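Local coordinates for protein TonB-dependent siderophore receptor (Pseudomonas aeruginosa 39016, PDB 5NEC) that probably takes up ferric siderophores across the outer membrane as a TonB-dependent beta-barrel receptor, at residues 236-240 with 274-278; 320-325 with 388-392; 328-332 with 379-383; 399-403 with 412-416. One frame throughout, in Å; residues are numbered along the deposited sequence.

Going from the N terminus, contact 1 comes first: it closes the long excursion between strands 225-238 and 276-291. Strand 296-316 then leads into the loop holding 320-325, which contact 2 joins to 388-392. Nested inside the span closed by contact 2 is contact 3, where the start of strand 327-354 meets the residues that follow strand 357-379. Contact 4 comes last and closes the short loop around strand 403-405. The three later contacts form one cluster: the C390-C403 disulfide links contacts 2 and 4, and the salt bridge of R330 with D413 links contacts 3 and 4. R274 of contact 1 reaches the cluster through a cation-pi contact with W415.

Contact 1 (236-240 with 274-278); sequences SDDTP and RDFQK
D275 OD2 is gripped by three donors: L271 N, T314 OG1 and a water that donates to it at 2.6 Å. The same water donates to P240 O at 3.0 Å and so ties the two segments together just beyond the paired strands. The other carboxylate oxygen, D275 OD1, takes the NE of R274 at 3.0 Å, nearly in the guanidinium plane, which completes a salt bridge and holds the carboxylate at both ends. Next to it, the P240 ring packs on D275 CB and on the backbone of F276. In the ladder itself, D238 N donates to Q277 O at 2.8 Å, whereas the return bond from Q277 N to D238 O is weak. Q277 CG is anti to the backbone N (chi1 -174°) and the chain runs out extended, which takes the amide to P240 and D238. Q277 OE1 lies 3.5 Å from P240 CB. Q277 NE2 is 3.1 Å from D238 OD2, but the angle is poor and the flat groups are turned 76° apart; D238 OD1 is hydrogen-bonded to S209 N. On the face of D237 and K278 the side chains run alongside each other. This is the antiparallel pairing of neighbouring wall strands in a TonB-dependent receptor barrel.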
# COMPACT_ATOMS: atom_id res chain seq x y z
N SER A 236 -8.91 -3.81 -14.51
CA SER A 236 -9.91 -4.23 -13.56
C SER A 236 -11.26 -3.60 -13.78
O SER A 236 -11.37 -2.55 -14.38
CB SER A 236 -9.43 -4.02 -12.12
OG SER A 236 -9.30 -2.68 -11.82
N ASP A 237 -12.30 -4.29 -13.32
CA ASP A 237 -13.69 -3.93 -13.59
C ASP A 237 -14.51 -4.45 -12.42
O ASP A 237 -14.86 -5.62 -12.38
CB ASP A 237 -14.15 -4.52 -14.93
CG ASP A 237 -15.59 -4.16 -15.27
OD1 ASP A 237 -16.03 -3.03 -14.99
OD2 ASP A 237 -16.30 -5.01 -15.83
N ASP A 238 -14.79 -3.57 -11.47
CA ASP A 238 -15.38 -3.94 -10.19
C ASP A 238 -16.76 -3.31 -10.05
O ASP A 238 -17.06 -2.30 -10.69
CB ASP A 238 -14.48 -3.44 -9.03
CG ASP A 238 -13.03 -3.95 -9.11
OD1 ASP A 238 -12.75 -4.97 -9.77
OD2 ASP A 238 -12.15 -3.29 -8.48
N THR A 239 -17.58 -3.92 -9.21
CA THR A 239 -18.78 -3.26 -8.65
C THR A 239 -18.38 -2.67 -7.28
O THR A 239 -18.22 -3.41 -6.34
CB THR A 239 -19.97 -4.25 -8.54
OG1 THR A 239 -20.17 -4.88 -9.82
CG2 THR A 239 -21.25 -3.52 -8.09
N PRO A 240 -18.22 -1.34 -7.19
CA PRO A 240 -17.65 -0.67 -6.02
C PRO A 240 -18.60 -0.65 -4.83
O PRO A 240 -19.81 -0.38 -4.98
CB PRO A 240 -17.47 0.77 -6.50
CG PRO A 240 -18.49 0.98 -7.56
CD PRO A 240 -18.68 -0.37 -8.21
N ARG A 274 -26.00 1.05 -12.05
CA ARG A 274 -25.34 2.33 -12.27
C ARG A 274 -23.85 2.33 -11.98
O ARG A 274 -23.08 2.91 -12.74
CB ARG A 274 -26.00 3.43 -11.43
CG ARG A 274 -25.29 4.77 -11.49
CD ARG A 274 -25.97 5.86 -10.69
NE ARG A 274 -25.64 5.79 -9.27
CZ ARG A 274 -26.13 6.64 -8.35
NH1 ARG A 274 -26.98 7.60 -8.70
NH2 ARG A 274 -25.78 6.49 -7.07
N ASP A 275 -23.45 1.75 -10.86
CA ASP A 275 -22.11 1.99 -10.33
C ASP A 275 -21.07 1.09 -10.98
O ASP A 275 -21.35 -0.04 -11.30
CB ASP A 275 -22.09 1.82 -8.79
CG ASP A 275 -23.05 2.80 -8.07
OD1 ASP A 275 -23.45 3.83 -8.66
OD2 ASP A 275 -23.40 2.52 -6.90
N PHE A 276 -19.87 1.63 -11.20
CA PHE A 276 -18.80 0.89 -11.86
C PHE A 276 -17.44 1.42 -11.42
O PHE A 276 -17.32 2.57 -11.00
CB PHE A 276 -18.94 0.95 -13.41
CG PHE A 276 -18.97 2.35 -13.99
CD1 PHE A 276 -17.79 3.05 -14.23
CD2 PHE A 276 -20.18 2.97 -14.29
CE1 PHE A 276 -17.82 4.33 -14.74
CE2 PHE A 276 -20.21 4.25 -14.81
CZ PHE A 276 -19.02 4.94 -15.03
N GLN A 277 -16.42 0.58 -11.52
CA GLN A 277 -15.07 0.96 -11.17
C GLN A 277 -14.12 0.24 -12.13
O GLN A 277 -13.91 -0.94 -12.01
CB GLN A 277 -14.82 0.61 -9.72
CG GLN A 277 -13.51 1.06 -9.13
CD GLN A 277 -13.22 0.37 -7.83
OE1 GLN A 277 -14.04 0.35 -6.92
NE2 GLN A 277 -12.09 -0.29 -7.76
N LYS A 278 -13.62 0.98 -13.12
CA LYS A 278 -12.81 0.43 -14.20
C LYS A 278 -11.45 1.07 -14.16
O LYS A 278 -11.35 2.27 -14.03
CB LYS A 278 -13.45 0.75 -15.55
CG LYS A 278 -14.64 -0.12 -15.80
CD LYS A 278 -15.58 0.45 -16.87
CE LYS A 278 -16.71 -0.54 -17.12
NZ LYS A 278 -17.87 0.11 -17.78
O HOH W 1 -21.56 2.07 -5.05

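Contact 2 (320-325 with 388-392); sequences QGNINN and NKCNP
Two loops of the barrel, probably on its extracellular side, meet here, as a 3-10 turn at 322-325 docks N322 and N325 on the backbone of 388-392. N322 makes two bonds through one amide. Its ND2 donates at 3.1 Å to a lone pair of N388 O, which lies close to the N322 amide plane, and its OD1 accepts a weak bond from C390 N at 2.9 Å, so the carboxamide spans the backbone on both sides of K389. D317 OD1 also accepts from ND2. At the end of the 3-10 turn, N325 ND2 donates to C390 O at 2.9 Å, again on a lone pair of the carbonyl. N325 CG sits between its backbone N and carbonyl carbon (chi1 73°), which leaves OD1 against P392 CD, 3.5 Å away, and hydrogen-bonded to S327 OG. At the other end, K389 is bent twice along its chain and brings NZ to Q320 OE1 at 2.6 Å, in the carbonyl plane. NZ also donates to N388 OD1 at 3.0 Å, which links the two amides. Those amides are themselves stacked, their planes 24° apart, with N388 ND2 3.4 Å from Q320 CD. W329, at the start of strand 327-354, packs against Q320, N322 and N388, while C390 is joined by a disulfide to C403, the first residue of strand 403-405.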
# COMPACT_ATOMS: atom_id res chain seq x y z
N GLN A 320 -26.76 14.09 5.55
CA GLN A 320 -27.98 14.87 5.38
C GLN A 320 -29.00 14.62 6.50
O GLN A 320 -29.97 15.33 6.60
CB GLN A 320 -28.60 14.58 4.00
CG GLN A 320 -27.80 15.13 2.83
CD GLN A 320 -27.45 16.61 3.03
OE1 GLN A 320 -28.32 17.43 3.31
NE2 GLN A 320 -26.19 16.93 2.91
N GLY A 321 -28.78 13.59 7.31
CA GLY A 321 -29.66 13.28 8.41
C GLY A 321 -30.89 12.47 8.05
O GLY A 321 -31.68 12.19 8.93
N ASN A 322 -31.01 12.03 6.79
CA ASN A 322 -32.13 11.16 6.38
C ASN A 322 -32.14 9.82 7.12
O ASN A 322 -33.20 9.21 7.26
CB ASN A 322 -32.11 10.86 4.88
CG ASN A 322 -32.10 12.11 4.03
OD1 ASN A 322 -32.92 13.00 4.22
ND2 ASN A 322 -31.17 12.18 3.08
N ILE A 323 -30.98 9.34 7.55
CA ILE A 323 -30.89 8.08 8.31
C ILE A 323 -31.68 8.10 9.61
O ILE A 323 -32.17 7.05 10.04
CB ILE A 323 -29.43 7.63 8.60
CG1 ILE A 323 -28.65 8.67 9.44
CG2 ILE A 323 -28.72 7.31 7.29
CD1 ILE A 323 -27.30 8.18 9.91
N ASN A 324 -31.86 9.27 10.20
CA ASN A 324 -32.66 9.40 11.40
C ASN A 324 -34.17 9.25 11.21
O ASN A 324 -34.87 9.20 12.21
CB ASN A 324 -32.31 10.71 12.13
CG ASN A 324 -30.89 10.69 12.65
OD1 ASN A 324 -30.48 9.72 13.23
ND2 ASN A 324 -30.13 11.74 12.40
N ASN A 325 -34.66 9.19 9.98
CA ASN A 325 -36.05 8.82 9.72
C ASN A 325 -36.16 7.46 9.02
O ASN A 325 -37.24 7.09 8.60
CB ASN A 325 -36.79 9.92 8.94
CG ASN A 325 -36.36 10.00 7.47
OD1 ASN A 325 -36.15 9.00 6.80
ND2 ASN A 325 -36.21 11.21 6.98
N ASN A 388 -31.60 16.46 -1.97
CA ASN A 388 -30.87 15.36 -1.31
C ASN A 388 -31.55 14.86 -0.00
O ASN A 388 -30.91 14.19 0.80
CB ASN A 388 -29.44 15.82 -1.01
CG ASN A 388 -29.39 17.09 -0.19
OD1 ASN A 388 -30.37 17.50 0.41
ND2 ASN A 388 -28.23 17.71 -0.14
N LYS A 389 -32.84 15.18 0.19
CA LYS A 389 -33.59 14.72 1.37
C LYS A 389 -34.55 13.60 1.01
O LYS A 389 -35.05 13.53 -0.11
CB LYS A 389 -34.36 15.89 2.01
CG LYS A 389 -33.49 17.07 2.42
CD LYS A 389 -32.53 16.65 3.53
CE LYS A 389 -31.80 17.84 4.13
NZ LYS A 389 -30.75 18.38 3.21
N CYS A 390 -34.80 12.74 1.99
CA CYS A 390 -35.50 11.45 1.83
C CYS A 390 -36.31 11.15 3.08
O CYS A 390 -35.96 11.59 4.16
CB CYS A 390 -34.53 10.27 1.72
SG CYS A 390 -33.49 10.25 0.29
N ASN A 391 -37.32 10.31 2.92
CA ASN A 391 -38.04 9.71 4.05
C ASN A 391 -38.69 8.43 3.47
O ASN A 391 -38.62 8.20 2.26
CB ASN A 391 -39.08 10.70 4.63
CG ASN A 391 -40.06 11.18 3.60
OD1 ASN A 391 -40.72 10.39 2.91
ND2 ASN A 391 -40.15 12.49 3.44
N PRO A 392 -39.29 7.59 4.33
CA PRO A 392 -39.83 6.32 3.82
C PRO A 392 -40.85 6.40 2.68
O PRO A 392 -40.94 5.48 1.88
CB PRO A 392 -40.40 5.65 5.07
CG PRO A 392 -39.47 6.12 6.15
CD PRO A 392 -39.23 7.58 5.81

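Contact 3 (328-332 with 379-383); sequences VWRRQ and VDTNT
V379, the last residue of its strand, lays its CB and CG2 against the flat end of Q332, with V379 CG2 3.5 Å from Q332 CD. Q332 turns at its second torsion (chi2 -75°), which brings the amide obliquely across the valine, and its OE1 is held by N334 ND2. At D380 the chain makes an Asx turn: OD1 accepts from N382 N at 3.1 Å, from above the carboxylate plane. T381 lies inside this bend and makes two kinds of contact. Its methyl CG2 rests on Q332 CB at 3.6 Å, and its carbonyl O takes a weak bond from W329 NE1 at 3.3 Å, at the edge of the indole and near its plane. T383 closes the segment with its CG2 3.5 Å from W329 CD1; its OG1 is turned to K389 O and L385 N. R331 CB lies over one face of the indole, toward its rim. Residues 328-332 are paired on one side with the end of strand 296-316, through R331 with Q315. On the other, where strand 357-379 has given way to loop, V328 and R330 pair with T404 of strand 403-405 and with N402 just before it.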
# COMPACT_ATOMS: atom_id res chain seq x y z
N VAL A 328 -32.02 6.69 3.20
CA VAL A 328 -30.66 7.01 2.73
C VAL A 328 -30.71 7.64 1.34
O VAL A 328 -31.22 7.02 0.41
CB VAL A 328 -29.80 5.73 2.65
CG1 VAL A 328 -28.45 6.02 2.02
CG2 VAL A 328 -29.63 5.10 4.03
N TRP A 329 -30.14 8.84 1.20
CA TRP A 329 -29.92 9.43 -0.12
C TRP A 329 -28.69 8.76 -0.80
O TRP A 329 -27.61 8.72 -0.21
CB TRP A 329 -29.71 10.93 0.00
CG TRP A 329 -29.28 11.61 -1.23
CD1 TRP A 329 -29.83 11.49 -2.46
CD2 TRP A 329 -28.22 12.56 -1.35
NE1 TRP A 329 -29.19 12.32 -3.35
CE2 TRP A 329 -28.18 12.98 -2.70
CE3 TRP A 329 -27.29 13.10 -0.45
CZ2 TRP A 329 -27.25 13.91 -3.17
CZ3 TRP A 329 -26.37 14.04 -0.92
CH2 TRP A 329 -26.36 14.43 -2.28
N ARG A 330 -28.89 8.23 -2.00
CA ARG A 330 -27.79 7.63 -2.78
C ARG A 330 -27.02 8.71 -3.51
O ARG A 330 -27.22 8.97 -4.68
CB ARG A 330 -28.31 6.61 -3.78
CG ARG A 330 -28.77 5.34 -3.10
CD ARG A 330 -29.49 4.47 -4.11
NE ARG A 330 -29.76 3.12 -3.65
CZ ARG A 330 -30.84 2.40 -3.98
NH1 ARG A 330 -31.80 2.91 -4.75
NH2 ARG A 330 -30.99 1.17 -3.51
N ARG A 331 -26.14 9.36 -2.77
CA ARG A 331 -25.27 10.36 -3.35
C ARG A 331 -24.25 9.63 -4.24
O ARG A 331 -23.74 8.52 -3.94
CB ARG A 331 -24.59 11.23 -2.30
CG ARG A 331 -23.10 11.35 -2.33
CD ARG A 331 -22.49 12.26 -3.37
NE ARG A 331 -21.36 12.92 -2.70
CZ ARG A 331 -20.32 13.53 -3.25
NH1 ARG A 331 -20.18 13.65 -4.57
NH2 ARG A 331 -19.41 14.04 -2.45
N GLN A 332 -23.95 10.30 -5.31
CA GLN A 332 -23.19 9.78 -6.40
C GLN A 332 -21.85 10.48 -6.33
O GLN A 332 -21.78 11.69 -6.20
CB GLN A 332 -23.98 10.13 -7.66
CG GLN A 332 -23.23 10.13 -8.93
CD GLN A 332 -22.33 11.32 -9.13
OE1 GLN A 332 -21.14 11.12 -9.33
NE2 GLN A 332 -22.86 12.53 -9.05
N VAL A 379 -24.45 13.95 -13.01
CA VAL A 379 -25.43 12.89 -12.73
C VAL A 379 -26.64 13.49 -12.00
O VAL A 379 -26.48 14.21 -11.03
CB VAL A 379 -24.84 11.79 -11.84
CG1 VAL A 379 -25.82 10.62 -11.70
CG2 VAL A 379 -23.50 11.30 -12.38
N ASP A 380 -27.84 13.17 -12.45
CA ASP A 380 -29.05 13.58 -11.76
C ASP A 380 -29.36 12.63 -10.60
O ASP A 380 -29.77 11.48 -10.83
CB ASP A 380 -30.23 13.62 -12.74
CG ASP A 380 -31.48 14.26 -12.15
OD1 ASP A 380 -31.44 14.81 -11.01
OD2 ASP A 380 -32.50 14.22 -12.87
N THR A 381 -29.17 13.10 -9.37
CA THR A 381 -29.60 12.38 -8.17
C THR A 381 -30.72 13.10 -7.35
O THR A 381 -30.88 12.85 -6.16
CB THR A 381 -28.40 12.12 -7.26
OG1 THR A 381 -27.79 13.37 -6.93
CG2 THR A 381 -27.38 11.18 -7.95
N ASN A 382 -31.50 13.95 -8.01
CA ASN A 382 -32.51 14.75 -7.34
C ASN A 382 -33.59 13.85 -6.73
O ASN A 382 -34.22 13.07 -7.46
CB ASN A 382 -33.14 15.70 -8.36
CG ASN A 382 -34.08 16.72 -7.74
OD1 ASN A 382 -34.55 16.60 -6.62
ND2 ASN A 382 -34.35 17.76 -8.50
N THR A 383 -33.81 13.96 -5.42
CA THR A 383 -34.79 13.12 -4.72
C THR A 383 -36.23 13.59 -4.88
O THR A 383 -37.15 12.82 -4.61
CB THR A 383 -34.53 13.05 -3.21
OG1 THR A 383 -34.70 14.35 -2.62
CG2 THR A 383 -33.13 12.51 -2.91

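Contact 4 (399-403 with 412-416); sequences SGYNC and HDPWN
Of the polar bonds between the segments, the direct one runs from W415 NE1 to N402 OD1 at 2.8 Å. The oxygen lies close to the indole plane, but the donor approaches from above the carbonyl plane, and amide and ring stand 83° apart. W415 CG lies anti to its own backbone N (chi1 -180°), which carries the indole across to N402. The amide is held from its other end as well, since N402 ND2 donates to S399 O at 2.9 Å; this carbonyl also accepts from N402 N, the bond that closes the type I' turn of S399 to N402. A water makes a second bridge, donating to G400 O at 2.7 Å and accepting from N416 N, and it lies over one face of the W415 ring toward its rim.

Packing gathers round the Y401 ring. P414 CD sits over the face of the phenol ring, 3.7 Å from its centroid, a CH-pi contact. D413 also comes close, with CG 3.4 Å from Y401 CD1 and its carboxylate tilted 36° from the ring. Beside the ring, the CB atoms of Y401 and W415 approach to 4.2 Å.

Charged groups enter from neighbouring elements. D413 OD2 forms a salt bridge with R330 NH1 of strand 327-354, and that nitrogen also hydrogen-bonds to Y401 O, so one guanidinium joins both segments to the barrel wall. R274, just ahead of strand 276-291, makes a cation-pi contact with W415. Strand 403-405 begins at the end of the first segment, and just before it the backbone of N402 is hydrogen-bonded to that of R330 in strand 327-354.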
# COMPACT_ATOMS: atom_id res chain seq x y z
N SER A 399 -38.76 8.70 -5.57
CA SER A 399 -37.54 9.51 -5.60
C SER A 399 -36.68 9.27 -6.86
O SER A 399 -35.51 9.68 -6.88
CB SER A 399 -36.69 9.22 -4.37
OG SER A 399 -36.37 7.84 -4.31
N GLY A 400 -37.24 8.64 -7.89
CA GLY A 400 -36.43 8.10 -8.99
C GLY A 400 -35.36 7.09 -8.54
O GLY A 400 -34.35 6.93 -9.22
N TYR A 401 -35.59 6.44 -7.40
CA TYR A 401 -34.65 5.51 -6.77
C TYR A 401 -33.38 6.15 -6.22
O TYR A 401 -32.41 5.45 -5.94
CB TYR A 401 -34.32 4.33 -7.70
CG TYR A 401 -35.56 3.60 -8.19
CD1 TYR A 401 -36.24 2.71 -7.37
CD2 TYR A 401 -36.05 3.81 -9.50
CE1 TYR A 401 -37.38 2.05 -7.81
CE2 TYR A 401 -37.19 3.15 -9.95
CZ TYR A 401 -37.85 2.28 -9.10
OH TYR A 401 -38.95 1.63 -9.54
N ASN A 402 -33.41 7.47 -6.03
CA ASN A 402 -32.33 8.19 -5.35
C ASN A 402 -32.41 8.11 -3.83
O ASN A 402 -31.46 8.52 -3.16
CB ASN A 402 -32.31 9.65 -5.80
CG ASN A 402 -31.98 9.78 -7.27
OD1 ASN A 402 -30.90 9.40 -7.68
ND2 ASN A 402 -32.90 10.29 -8.06
N CYS A 403 -33.53 7.62 -3.29
CA CYS A 403 -33.66 7.31 -1.88
C CYS A 403 -33.86 5.83 -1.75
O CYS A 403 -34.58 5.24 -2.55
CB CYS A 403 -34.89 7.99 -1.26
SG CYS A 403 -34.76 9.78 -1.29
N HIS A 412 -30.77 -3.48 -6.78
CA HIS A 412 -31.23 -3.66 -8.16
C HIS A 412 -32.25 -2.62 -8.64
O HIS A 412 -32.66 -2.67 -9.79
CB HIS A 412 -31.84 -5.05 -8.32
CG HIS A 412 -30.92 -6.16 -7.91
ND1 HIS A 412 -29.82 -6.54 -8.67
CD2 HIS A 412 -30.93 -6.98 -6.84
CE1 HIS A 412 -29.20 -7.54 -8.07
NE2 HIS A 412 -29.84 -7.82 -6.96
N ASP A 413 -32.64 -1.67 -7.79
CA ASP A 413 -33.54 -0.59 -8.18
C ASP A 413 -33.14 -0.07 -9.56
O ASP A 413 -31.95 0.23 -9.78
CB ASP A 413 -33.45 0.58 -7.20
CG ASP A 413 -34.23 0.35 -5.91
OD1 ASP A 413 -35.14 -0.51 -5.88
OD2 ASP A 413 -33.92 1.05 -4.91
N PRO A 414 -34.12 0.06 -10.49
CA PRO A 414 -33.86 0.54 -11.86
C PRO A 414 -33.75 2.07 -11.92
O PRO A 414 -34.57 2.75 -12.57
CB PRO A 414 -35.09 0.04 -12.62
CG PRO A 414 -36.19 0.10 -11.61
CD PRO A 414 -35.56 -0.21 -10.28
N TRP A 415 -32.75 2.59 -11.22
CA TRP A 415 -32.39 4.01 -11.31
C TRP A 415 -32.16 4.38 -12.79
O TRP A 415 -31.67 3.57 -13.56
CB TRP A 415 -31.13 4.25 -10.46
CG TRP A 415 -30.65 5.64 -10.45
CD1 TRP A 415 -30.94 6.61 -9.55
CD2 TRP A 415 -29.76 6.23 -11.39
NE1 TRP A 415 -30.31 7.77 -9.88
CE2 TRP A 415 -29.56 7.56 -11.00
CE3 TRP A 415 -29.10 5.76 -12.53
CZ2 TRP A 415 -28.74 8.43 -11.71
CZ3 TRP A 415 -28.30 6.61 -13.23
CH2 TRP A 415 -28.12 7.94 -12.83
N ASN A 416 -32.53 5.58 -13.20
CA ASN A 416 -32.35 5.95 -14.61
C ASN A 416 -32.24 7.45 -14.84
O ASN A 416 -32.84 7.98 -15.76
CB ASN A 416 -33.50 5.37 -15.44
CG ASN A 416 -33.23 5.42 -16.95
OD1 ASN A 416 -32.08 5.53 -17.40
ND2 ASN A 416 -34.30 5.35 -17.73
O HOH W 2 -33.49 7.85 -11.59